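Local atomic coordinates of shikimate 5-dehydrogenase (Mycobacterium fortuitum subsp. fortuitum DSM 46621, PDB entry 4XIJ), a protein that probably catalyses the NADP-dependent interconversion of 3-dehydroshikimate and shikimate, the fourth of seven steps towards chorismate. Residues 252-257 / 263-268; 58-63 / 106-111; 136-141 / 164-169. All coordinates share one frame; numbering follows the deposited sequence. Where two conformers were deposited one is given.

Interaction 1 (252-257 / 263-268). With EDO (1,2-ethanediol), chain C.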
ATOM      1  N   GLN A 252       4.063   0.619  -4.720  1.00  9.02           N
ATOM      2  CA  GLN A 252       4.732   0.333  -3.448  1.00  9.71           C
ATOM      3  C   GLN A 252       6.203  -0.015  -3.662  1.00  9.42           C
ATOM      4  O   GLN A 252       7.088   0.377  -2.895  1.00  9.11           O
ATOM      5  CB  GLN A 252       4.063  -0.858  -2.700  1.00 13.53           C
ATOM      6  CG  GLN A 252       2.703  -0.585  -2.116  1.00 16.08           C
ATOM      7  CD  GLN A 252       1.965  -1.873  -1.781  1.00 17.73           C
ATOM      8  OE1 GLN A 252       2.595  -2.941  -1.624  1.00 21.16           O
ATOM      9  NE2 GLN A 252       0.647  -1.780  -1.632  1.00 16.72           N
ATOM     10  N   ALA A 253       6.441  -0.814  -4.700  1.00  9.48           N
ATOM     11  CA  ALA A 253       7.759  -1.349  -4.957  1.00  8.66           C
ATOM     12  C   ALA A 253       8.663  -0.294  -5.589  1.00 10.31           C
ATOM     13  O   ALA A 253       9.875  -0.312  -5.335  1.00 10.79           O
ATOM     14  CB  ALA A 253       7.652  -2.595  -5.875  1.00  9.94           C
ATOM     15  N   PHE A 254       8.100   0.577  -6.446  1.00 11.52           N
ATOM     16  CA  PHE A 254       8.929   1.621  -7.096  1.00 11.91           C
ATOM     17  C   PHE A 254       9.699   2.364  -6.011  1.00 11.64           C
ATOM     18  O   PHE A 254      10.926   2.598  -6.093  1.00 11.88           O
ATOM     19  CB  PHE A 254       8.086   2.660  -7.824  1.00 11.97           C
ATOM     20  CG  PHE A 254       7.472   2.235  -9.116  1.00 12.69           C
ATOM     21  CD1 PHE A 254       7.954   1.169  -9.866  1.00 12.66           C
ATOM     22  CD2 PHE A 254       6.401   2.974  -9.616  1.00 13.28           C
ATOM     23  CE1 PHE A 254       7.402   0.872 -11.109  1.00 12.99           C
ATOM     24  CE2 PHE A 254       5.830   2.676 -10.840  1.00 13.92           C
ATOM     25  CZ  PHE A 254       6.323   1.613 -11.597  1.00 13.34           C
ATOM     26  N   ALA A 255       8.963   2.745  -4.969  1.00 12.81           N
ATOM     27  CA  ALA A 255       9.548   3.604  -3.955  1.00 12.10           C
ATOM     28  C   ALA A 255      10.633   2.879  -3.106  1.00 12.33           C
ATOM     29  O   ALA A 255      11.683   3.429  -2.791  1.00 12.76           O
ATOM     30  CB  ALA A 255       8.411   4.155  -3.072  1.00 14.10           C
ATOM     31  N   GLN A 256      10.404   1.608  -2.823  1.00 10.95           N
ATOM     32  CA  GLN A 256      11.409   0.806  -2.135  1.00 11.13           C
ATOM     33  C   GLN A 256      12.662   0.636  -2.975  1.00  9.95           C
ATOM     34  O   GLN A 256      13.787   0.771  -2.468  1.00 10.12           O
ATOM     35  CB  GLN A 256      10.851  -0.563  -1.791  1.00  9.64           C
ATOM     36  CG  GLN A 256       9.677  -0.480  -0.814  1.00  8.26           C
ATOM     37  CD  GLN A 256       9.143  -1.822  -0.438  1.00  9.64           C
ATOM     38  OE1 GLN A 256       9.271  -2.772  -1.221  1.00 11.59           O
ATOM     39  NE2 GLN A 256       8.517  -1.918   0.729  1.00 11.40           N
ATOM     40  N   VAL A 257      12.487   0.334  -4.271  1.00  8.81           N
ATOM     41  CA  VAL A 257      13.662   0.143  -5.141  1.00  8.71           C
ATOM     42  C   VAL A 257      14.494   1.432  -5.182  1.00  9.08           C
ATOM     43  O   VAL A 257      15.750   1.355  -5.106  1.00  9.85           O
ATOM     44  CB  VAL A 257      13.247  -0.302  -6.546  1.00  9.01           C
ATOM     45  CG1 VAL A 257      14.426  -0.192  -7.565  1.00  8.96           C
ATOM     46  CG2 VAL A 257      12.687  -1.739  -6.478  1.00  9.60           C
ATOM     47  N   MET A 263      18.720   4.666  -7.308  1.00 12.10           N
ATOM     48  CA  MET A 263      18.529   4.829  -8.750  0.72 13.39           C
ATOM     49  C   MET A 263      17.033   4.963  -9.056  1.00 12.94           C
ATOM     50  O   MET A 263      16.189   4.416  -8.331  1.00 13.38           O
ATOM     51  CB  MET A 263      19.139   3.638  -9.494  0.72 14.51           C
ATOM     52  CG  MET A 263      20.505   3.243  -8.923  0.72 17.07           C
ATOM     53  SD  MET A 263      21.166   1.726  -9.647  0.72 19.91           S
ATOM     54  CE  MET A 263      21.448   2.492 -11.197  0.72 20.82           C
ATOM     55  N   PRO A 264      16.677   5.684 -10.125  1.00 13.31           N
ATOM     56  CA  PRO A 264      15.270   5.734 -10.558  1.00 12.25           C
ATOM     57  C   PRO A 264      14.718   4.338 -10.840  1.00 11.43           C
ATOM     58  O   PRO A 264      15.440   3.474 -11.367  1.00 12.74           O
ATOM     59  CB  PRO A 264      15.328   6.571 -11.825  1.00 13.84           C
ATOM     60  CG  PRO A 264      16.569   7.425 -11.619  1.00 16.10           C
ATOM     61  CD  PRO A 264      17.546   6.502 -10.974  1.00 15.32           C
ATOM     62  N   ALA A 265      13.478   4.084 -10.423  1.00 11.62           N
ATOM     63  CA  ALA A 265      12.888   2.759 -10.631  1.00 10.47           C
ATOM     64  C   ALA A 265      12.856   2.412 -12.118  1.00 10.17           C
ATOM     65  O   ALA A 265      12.480   3.224 -12.927  1.00 11.10           O
ATOM     66  CB  ALA A 265      11.472   2.678 -10.008  1.00 11.47           C
ATOM     67  N   PRO A 266      13.236   1.179 -12.480  1.00  9.18           N
ATOM     68  CA  PRO A 266      13.176   0.757 -13.887  1.00  9.66           C
ATOM     69  C   PRO A 266      11.748   0.292 -14.141  1.00  8.97           C
ATOM     70  O   PRO A 266      11.399  -0.876 -13.947  1.00  9.35           O
ATOM     71  CB  PRO A 266      14.192  -0.391 -13.954  1.00 10.01           C
ATOM     72  CG  PRO A 266      14.118  -1.015 -12.555  1.00  9.57           C
ATOM     73  CD  PRO A 266      13.834   0.162 -11.609  1.00  9.48           C
ATOM     74  N   LYS A 267      10.902   1.222 -14.538  1.00  9.71           N
ATOM     75  CA  LYS A 267       9.461   0.938 -14.437  1.00 10.49           C
ATOM     76  C   LYS A 267       8.984  -0.117 -15.430  1.00 10.19           C
ATOM     77  O   LYS A 267       8.138  -0.944 -15.073  1.00 10.34           O
ATOM     78  CB  LYS A 267       8.621   2.215 -14.597  1.00 11.54           C
ATOM     79  CG  LYS A 267       8.901   3.246 -13.514  1.00 13.15           C
ATOM     80  CD  LYS A 267       7.909   4.397 -13.488  1.00 16.16           C
ATOM     81  CE  LYS A 267       8.112   5.212 -12.235  1.00 19.51           C
ATOM     82  NZ  LYS A 267       7.120   6.345 -12.089  1.00 22.67           N
ATOM     83  N   GLU A 268       9.500  -0.123 -16.667  1.00 11.08           N
ATOM     84  CA  GLU A 268       9.034  -1.115 -17.629  1.00 11.41           C
ATOM     85  C   GLU A 268       9.467  -2.497 -17.182  1.00  9.82           C
ATOM     86  O   GLU A 268       8.730  -3.492 -17.348  1.00 10.65           O
ATOM     87  CB  GLU A 268       9.527  -0.805 -19.051  1.00 15.03           C
ATOM     88  CG  GLU A 268       8.681   0.312 -19.729  1.00 20.08           C
ATOM     89  CD  GLU A 268       7.219  -0.098 -20.042  1.00 24.73           C
ATOM     90  OE1 GLU A 268       7.007  -0.789 -21.099  1.00 28.33           O
ATOM     91  OE2 GLU A 268       6.298   0.280 -19.273  1.00 24.06           O
TER
HETATM   92  C1  EDO C 302      10.837   2.361 -17.888  1.00 25.63           C
HETATM   93  O1  EDO C 302      11.695   1.274 -17.901  1.00 26.44           O
HETATM   94  C2  EDO C 302      11.725   3.479 -17.454  1.00 23.52           C
HETATM   95  O2  EDO C 302      11.484   3.681 -16.059  1.00 22.24           O
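F254 and K267 carry most of this contact. The aliphatic chain of K267 lies over one face of the phenyl ring, and the two side chains run at about a right angle. K267 CG sits 4.0 Å from the ring centroid of F254 and 27° off its normal, a CH-pi contact. Further along, K267 CE is 3.7 Å from F254 CE2. The lysine chain is extended beyond CG, and this lets successive methylenes lie against the ring while the ammonium end continues past it. A sulfate ion, probably from the crystallisation liquor, lies about 4 Å from the K267 side chain.

F254 has CG beside its backbone N (chi1 -74°), which carries the ring from the flank of its helix toward the second segment. There A265 points its methyl at the first helix. A265 CB is 3.8 Å from F254 CD1, at an oblique angle to the ring. V257, one turn further on, reaches toward P266, with V257 CG1 4.1 Å from P266 CD. V257 and P266 also touch A35 of helix 28-38. No hydrogen bond joins the two segments.

P266 is the N-cap residue of helix 267-272 and the centre of an inverse gamma turn. A 1,2-ethanediol, probably from the crystallisation liquor, occupies this helix start. Its O2 accepts from K267 N at 2.9 Å, nearly straight at 162°. Its O1 accepts from E268 N, also at 2.9 Å. The bond from O2 to A265 O is weak.

Two successive C-terminal helices pack together here. The short helix 267-272 folds back on helix 246-261, and M270 joins the same apolar patch. Helix 28-38 of the substrate-binding domain closes it, so the chain ends against that domain.

Interaction 2 (58-63 / 106-111)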
ATOM      1  N   GLY A  58      14.627  -8.225  16.983  1.00  9.96           N
ATOM      2  CA  GLY A  58      15.853  -8.987  17.135  1.00  9.35           C
ATOM      3  C   GLY A  58      16.475  -9.376  15.816  1.00 10.22           C
ATOM      4  O   GLY A  58      17.690  -9.378  15.656  1.00 11.41           O
ATOM      5  N   LEU A  59      15.638  -9.709  14.846  1.00  8.93           N
ATOM      6  CA  LEU A  59      16.129 -10.106  13.542  0.59  8.89           C
ATOM      7  C   LEU A  59      16.879  -8.927  12.891  1.00  8.82           C
ATOM      8  O   LEU A  59      18.023  -9.064  12.424  1.00 10.30           O
ATOM      9  CB  LEU A  59      14.947 -10.541  12.675  0.59  9.27           C
ATOM     10  CG  LEU A  59      15.322 -10.947  11.258  0.59 10.89           C
ATOM     11  CD1 LEU A  59      16.225 -12.146  11.328  0.59 11.22           C
ATOM     12  CD2 LEU A  59      14.078 -11.254  10.474  0.59 11.26           C
ATOM     13  N   VAL A  60      16.224  -7.763  12.810  1.00  9.02           N
ATOM     14  CA  VAL A  60      16.839  -6.635  12.107  1.00  9.23           C
ATOM     15  C   VAL A  60      18.063  -6.118  12.860  1.00  9.67           C
ATOM     16  O   VAL A  60      19.052  -5.730  12.229  1.00  9.76           O
ATOM     17  CB  VAL A  60      15.808  -5.506  11.877  1.00  9.66           C
ATOM     18  CG1 VAL A  60      16.391  -4.405  11.016  1.00 10.94           C
ATOM     19  CG2 VAL A  60      14.551  -6.080  11.134  1.00 10.58           C
ATOM     20  N   SER A  61      18.021  -6.178  14.199  1.00  8.91           N
ATOM     21  CA  SER A  61      19.117  -5.667  15.007  1.00 11.40           C
ATOM     22  C   SER A  61      20.395  -6.398  14.706  1.00 13.89           C
ATOM     23  O   SER A  61      21.449  -5.800  14.792  1.00 15.27           O
ATOM     24  CB  SER A  61      18.855  -5.816  16.517  1.00 11.85           C
ATOM     25  OG  SER A  61      17.764  -5.018  16.967  1.00 13.95           O
ATOM     26  N   ALA A  62      20.295  -7.671  14.327  1.00 13.53           N
ATOM     27  CA  ALA A  62      21.486  -8.488  14.116  1.00 15.14           C
ATOM     28  C   ALA A  62      22.106  -8.379  12.705  1.00 14.14           C
ATOM     29  O   ALA A  62      23.215  -8.926  12.454  1.00 17.25           O
ATOM     30  CB  ALA A  62      21.143  -9.935  14.423  1.00 16.20           C
ATOM     31  N   LEU A  63      21.436  -7.666  11.804  1.00 12.66           N
ATOM     32  CA  LEU A  63      21.885  -7.637  10.406  1.00 12.35           C
ATOM     33  C   LEU A  63      23.124  -6.763  10.244  1.00 14.76           C
ATOM     34  O   LEU A  63      23.160  -5.615  10.729  1.00 15.81           O
ATOM     35  CB  LEU A  63      20.773  -7.144   9.470  1.00 10.98           C
ATOM     36  CG  LEU A  63      19.485  -7.953   9.484  1.00  9.98           C
ATOM     37  CD1 LEU A  63      18.489  -7.261   8.538  1.00 10.78           C
ATOM     38  CD2 LEU A  63      19.710  -9.416   9.059  1.00 10.56           C
ATOM     39  N   GLY A 106      24.411   4.114   9.517  1.00 15.54           N
ATOM     40  CA  GLY A 106      24.165   2.901  10.275  1.00 15.32           C
ATOM     41  C   GLY A 106      22.754   2.630  10.726  1.00 14.06           C
ATOM     42  O   GLY A 106      22.389   1.472  10.916  1.00 15.76           O
ATOM     43  N   GLY A 107      21.971   3.686  10.901  1.00 12.26           N
ATOM     44  CA  GLY A 107      20.601   3.564  11.374  1.00 11.13           C
ATOM     45  C   GLY A 107      19.670   2.900  10.399  1.00 10.88           C
ATOM     46  O   GLY A 107      20.054   2.628   9.259  1.00 12.29           O
ATOM     47  N   TRP A 108      18.468   2.600  10.852  1.00  9.73           N
ATOM     48  CA  TRP A 108      17.422   2.088   9.972  1.00 10.39           C
ATOM     49  C   TRP A 108      16.310   3.109   9.953  1.00  9.32           C
ATOM     50  O   TRP A 108      15.854   3.576  11.011  1.00  9.34           O
ATOM     51  CB  TRP A 108      16.872   0.748  10.470  1.00  8.93           C
ATOM     52  CG  TRP A 108      17.749  -0.427  10.245  1.00  8.87           C
ATOM     53  CD1 TRP A 108      18.635  -0.998  11.141  1.00 10.30           C
ATOM     54  CD2 TRP A 108      17.828  -1.215   9.046  1.00  8.53           C
ATOM     55  NE1 TRP A 108      19.231  -2.104  10.571  1.00 10.67           N
ATOM     56  CE2 TRP A 108      18.764  -2.254   9.288  1.00  9.82           C
ATOM     57  CE3 TRP A 108      17.180  -1.164   7.792  1.00  8.88           C
ATOM     58  CZ2 TRP A 108      19.063  -3.225   8.336  1.00 10.99           C
ATOM     59  CZ3 TRP A 108      17.490  -2.133   6.835  1.00 10.43           C
ATOM     60  CH2 TRP A 108      18.433  -3.144   7.114  1.00 12.35           C
ATOM     61  N   ARG A 109      15.873   3.464   8.754  1.00  8.42           N
ATOM     62  CA  ARG A 109      14.780   4.411   8.579  1.00  8.47           C
ATOM     63  C   ARG A 109      13.504   3.681   8.128  1.00  7.69           C
ATOM     64  O   ARG A 109      13.509   2.972   7.100  1.00  9.06           O
ATOM     65  CB  ARG A 109      15.177   5.494   7.560  1.00  9.32           C
ATOM     66  CG  ARG A 109      14.096   6.597   7.357  1.00 10.81           C
ATOM     67  CD  ARG A 109      14.579   7.628   6.278  1.00 12.64           C
ATOM     68  NE  ARG A 109      14.508   7.009   4.951  1.00 15.93           N
ATOM     69  CZ  ARG A 109      15.485   7.026   4.037  1.00 20.57           C
ATOM     70  NH1 ARG A 109      16.632   7.671   4.259  1.00 24.09           N
ATOM     71  NH2 ARG A 109      15.312   6.395   2.876  1.00 22.13           N
ATOM     72  N   ALA A 110      12.414   3.878   8.866  1.00  8.04           N
ATOM     73  CA  ALA A 110      11.127   3.315   8.518  1.00  7.54           C
ATOM     74  C   ALA A 110      10.334   4.203   7.579  1.00  7.44           C
ATOM     75  O   ALA A 110      10.282   5.413   7.774  1.00  9.03           O
ATOM     76  CB  ALA A 110      10.283   3.096   9.752  1.00  9.30           C
ATOM     77  N   ASP A 111       9.706   3.603   6.571  1.00  7.57           N
ATOM     78  CA  ASP A 111       8.817   4.368   5.710  1.00  7.39           C
ATOM     79  C   ASP A 111       7.592   3.524   5.421  1.00  7.32           C
ATOM     80  O   ASP A 111       7.570   2.299   5.696  1.00  7.35           O
ATOM     81  CB  ASP A 111       9.522   4.792   4.404  1.00  8.07           C
ATOM     82  CG  ASP A 111       8.761   5.846   3.586  1.00  8.98           C
ATOM     83  OD1 ASP A 111       7.826   6.523   4.096  1.00  8.95           O
ATOM     84  OD2 ASP A 111       9.150   6.031   2.408  1.00 10.32           O
TER
HETATM   85  O   HOH W   1      21.133  -3.964  11.879  1.00 14.29           O
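V60 places one methyl over the indole of W108. V60 CG1 is 3.8 Å from the centroid of the five-membered ring and 17° off its normal, a CH-pi contact over the face. The nearest ring atom is W108 CE2, 3.6 Å from V60 CG1. This methyl stands anti to the backbone N of V60 (chi1 -174°), which aims it away from the helix and at the ring. The two side chains cross obliquely.

L63 meets the benzo part of the same indole. L63 CD1 is 4.1 Å from W108 CZ2 and lies obliquely to the ring. The side chains of L63 and W108 run at about a right angle. W108 in turn has CG beside its backbone N. Its chi2 of 96° turns the ring plane roughly perpendicular to the plane of CA, CB and CG, bringing a face to V60.

The contact lies in the substrate-binding domain, an alpha/beta fold with a mixed six-stranded sheet. Helix 56-61 belongs to the beta-alpha-beta crossover from strand 45-50 to strand 67-72, two parallel strands separated by strand 15-20. W108 opens strand 108-111, which pairs with strands 86-87 and 99-102. L70 of strand 67-72 touches V60, L63 and W108, and the rings of F83 and W108 meet at an incline.

A water bridges the two segments at the edge of the indole, in its plane. W108 NE1 donates to it at 3.0 Å. V60 O, at 2.8 Å from the water, and L63 O, at 2.9 Å, are both placed to accept from it. They compete for its protons with another acceptor nearby, so both bonds need not be made at once. V60 O also accepts from L63 N at 3.1 Å.

Interaction 3 (136-141 / 164-169). With EDO (1,2-ethanediol), chain D.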
ATOM      1  N   GLY A 136      -7.284  -3.558   8.038  1.00 14.99           N
ATOM      2  CA  GLY A 136      -5.898  -3.186   8.290  1.00 15.06           C
ATOM      3  C   GLY A 136      -5.207  -2.361   7.211  1.00 15.03           C
ATOM      4  O   GLY A 136      -4.184  -1.716   7.493  1.00 16.81           O
ATOM      5  N   THR A 137      -5.743  -2.374   5.984  1.00 13.37           N
ATOM      6  CA  THR A 137      -5.151  -1.583   4.906  1.00 12.22           C
ATOM      7  C   THR A 137      -5.796  -0.235   4.735  1.00 11.95           C
ATOM      8  O   THR A 137      -5.356   0.586   3.886  1.00 12.67           O
ATOM      9  CB  THR A 137      -5.227  -2.305   3.512  1.00 12.25           C
ATOM     10  OG1 THR A 137      -6.579  -2.389   3.040  1.00 12.64           O
ATOM     11  CG2 THR A 137      -4.598  -3.743   3.577  1.00 13.33           C
ATOM     12  N   ALA A 138      -6.826   0.030   5.521  1.00 10.68           N
ATOM     13  CA  ALA A 138      -7.542   1.298   5.347  1.00 10.02           C
ATOM     14  C   ALA A 138      -6.719   2.539   5.798  1.00 10.46           C
ATOM     15  O   ALA A 138      -6.841   3.583   5.162  1.00 10.23           O
ATOM     16  CB  ALA A 138      -8.902   1.245   6.098  1.00 10.28           C
ATOM     17  N   PRO A 139      -5.911   2.453   6.889  1.00 10.09           N
ATOM     18  CA  PRO A 139      -5.144   3.660   7.260  1.00 10.28           C
ATOM     19  C   PRO A 139      -4.243   4.177   6.159  1.00  9.44           C
ATOM     20  O   PRO A 139      -4.238   5.385   5.915  1.00  9.19           O
ATOM     21  CB  PRO A 139      -4.316   3.191   8.462  1.00 10.71           C
ATOM     22  CG  PRO A 139      -5.283   2.141   9.122  1.00 10.70           C
ATOM     23  CD  PRO A 139      -5.773   1.398   7.913  1.00 10.18           C
ATOM     24  N   ALA A 140      -3.541   3.296   5.454  1.00  9.77           N
ATOM     25  CA  ALA A 140      -2.709   3.782   4.370  1.00 10.37           C
ATOM     26  C   ALA A 140      -3.528   4.434   3.269  1.00  9.15           C
ATOM     27  O   ALA A 140      -3.070   5.422   2.643  1.00  8.93           O
ATOM     28  CB  ALA A 140      -1.847   2.640   3.781  1.00 11.57           C
ATOM     29  N   ALA A 141      -4.714   3.860   2.984  1.00  8.66           N
ATOM     30  CA  ALA A 141      -5.590   4.448   1.979  1.00  7.94           C
ATOM     31  C   ALA A 141      -6.022   5.874   2.406  1.00  8.18           C
ATOM     32  O   ALA A 141      -6.026   6.790   1.580  1.00  8.97           O
ATOM     33  CB  ALA A 141      -6.812   3.563   1.738  1.00  9.78           C
ATOM     34  N   SER A 164     -14.866   5.067  12.825  0.53 15.37           N
ATOM     35  CA  SER A 164     -14.663   6.355  13.492  0.53 15.11           C
ATOM     36  C   SER A 164     -13.175   6.620  13.690  0.53 15.59           C
ATOM     37  O   SER A 164     -12.704   7.757  13.627  0.53 15.81           O
ATOM     38  CB  SER A 164     -15.391   6.395  14.842  0.53 15.79           C
ATOM     39  OG  SER A 164     -14.765   5.558  15.810  0.53 16.41           O
ATOM     40  N   ARG A 165     -12.425   5.553  13.901  1.00 16.28           N
ATOM     41  CA  ARG A 165     -10.998   5.764  14.039  0.58 17.35           C
ATOM     42  C   ARG A 165     -10.338   6.182  12.715  1.00 15.46           C
ATOM     43  O   ARG A 165      -9.376   6.965  12.718  1.00 14.62           O
ATOM     44  CB  ARG A 165     -10.361   4.509  14.632  0.58 21.41           C
ATOM     45  CG  ARG A 165     -10.836   4.325  16.076  0.58 25.41           C
ATOM     46  CD  ARG A 165     -10.142   3.203  16.781  0.58 28.81           C
ATOM     47  NE  ARG A 165     -10.653   1.921  16.327  0.58 31.52           N
ATOM     48  CZ  ARG A 165     -11.681   1.298  16.884  0.58 32.91           C
ATOM     49  NH1 ARG A 165     -12.297   1.843  17.922  0.58 33.50           N
ATOM     50  NH2 ARG A 165     -12.076   0.132  16.408  0.58 32.94           N
ATOM     51  N   LEU A 166     -10.878   5.747  11.586  1.00 12.95           N
ATOM     52  CA  LEU A 166     -10.387   6.204  10.282  1.00 10.57           C
ATOM     53  C   LEU A 166     -10.847   7.603   9.956  1.00 10.35           C
ATOM     54  O   LEU A 166     -10.123   8.362   9.303  1.00  9.97           O
ATOM     55  CB  LEU A 166     -10.851   5.223   9.203  1.00  9.82           C
ATOM     56  CG  LEU A 166     -10.195   3.833   9.325  1.00 10.33           C
ATOM     57  CD1 LEU A 166     -10.991   2.757   8.556  1.00 10.05           C
ATOM     58  CD2 LEU A 166      -8.725   3.855   8.899  1.00 11.53           C
ATOM     59  N   VAL A 167     -12.048   7.963  10.424  1.00  9.97           N
ATOM     60  CA  VAL A 167     -12.520   9.344  10.284  1.00 10.25           C
ATOM     61  C   VAL A 167     -11.599  10.274  11.071  1.00 10.21           C
ATOM     62  O   VAL A 167     -11.223  11.335  10.562  1.00 10.89           O
ATOM     63  CB  VAL A 167     -13.962   9.484  10.771  1.00  9.64           C
ATOM     64  CG1 VAL A 167     -14.355  10.951  10.860  1.00 10.23           C
ATOM     65  CG2 VAL A 167     -14.905   8.680   9.836  1.00 10.43           C
ATOM     66  N   ASP A 168     -11.230   9.876  12.293  1.00 11.49           N
ATOM     67  CA  ASP A 168     -10.314  10.684  13.090  1.00 12.40           C
ATOM     68  C   ASP A 168      -8.993  10.880  12.357  1.00 11.84           C
ATOM     69  O   ASP A 168      -8.415  11.960  12.346  1.00 12.33           O
ATOM     70  CB  ASP A 168     -10.018  10.036  14.457  1.00 14.58           C
ATOM     71  CG  ASP A 168     -11.229  10.012  15.403  1.00 19.46           C
ATOM     72  OD1 ASP A 168     -12.180  10.775  15.167  1.00 20.85           O
ATOM     73  OD2 ASP A 168     -11.194   9.248  16.423  1.00 22.84           O
ATOM     74  N   LEU A 169      -8.474   9.801  11.785  1.00 12.33           N
ATOM     75  CA  LEU A 169      -7.240   9.870  11.010  1.00 11.86           C
ATOM     76  C   LEU A 169      -7.381  10.794   9.811  1.00 10.78           C
ATOM     77  O   LEU A 169      -6.502  11.630   9.574  1.00 11.47           O
ATOM     78  CB  LEU A 169      -6.838   8.462  10.577  1.00 11.87           C
ATOM     79  CG  LEU A 169      -5.602   8.369   9.674  1.00 11.78           C
ATOM     80  CD1 LEU A 169      -4.349   8.931  10.346  1.00 13.58           C
ATOM     81  CD2 LEU A 169      -5.372   6.899   9.206  1.00 12.44           C
TER
HETATM   82  C1  EDO D 303      -8.027  -6.913   5.926  1.00 35.14           C
HETATM   83  O1  EDO D 303      -7.204  -6.558   4.804  1.00 35.23           O
HETATM   84  C2  EDO D 303      -7.221  -6.904   7.227  1.00 34.73           C
HETATM   85  O2  EDO D 303      -8.066  -6.518   8.318  1.00 32.69           O
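The shortest polar bond here is an internal one, D168 N to S164 O at 2.9 Å, in the helix that presents L166 and L169 to A138 and P139. No hydrogen bond crosses between the segments, and the contact is made by apolar side chains. Both branches of L166 meet the methyl of A138, with L166 CD1 at 3.6 Å from A138 CB and L166 CD2 at 3.8 Å. L166 CD2 also rests near P139 N, 3.7 Å away, and against the proline ring.

A turn later, L169 comes in along the other part of the proline. Its CG is anti to the backbone N (chi1 176°), directing the branches at helix 138-147, and L169 CD2 is 3.8 Å from P139 CA. V142 lies against both leucines.

The two helices are neighbours in the Rossmann-type half of the enzyme. They follow strands 128-132 and 152-157 of a parallel sheet in a beta-alpha-beta-alpha run. A138 ends a GxGxxA pattern with G133 and G135, consistent with a dinucleotide-binding turn. I155 of strand 152-157 backs L166.

On that turn, G136 N donates to O2 of a 1,2-ethanediol at 3.1 Å, nearly straight at 165°. The diol is probably from the crystallisation liquor.

Along the chain, interaction 2 closes first, then interaction 3, then interaction 1. Interaction 2 lies in the substrate-binding domain with its mixed sheet. Interaction 3 lies in the Rossmann-type domain with its parallel sheet, and their centres are about 27 Å apart. Interaction 1 brings the chain end back to the first domain through helix 246-261. Its centre is about 21 Å from that of interaction 2 and about 26 Å from that of interaction 3. Q259 of this helix bonds R109 and D111 on strand 108-111, which links interactions 1 and 2 indirectly. The contacts do not touch. They mark the two-domain build of the enzyme, with the C-terminal helices closing on the N-terminal domain.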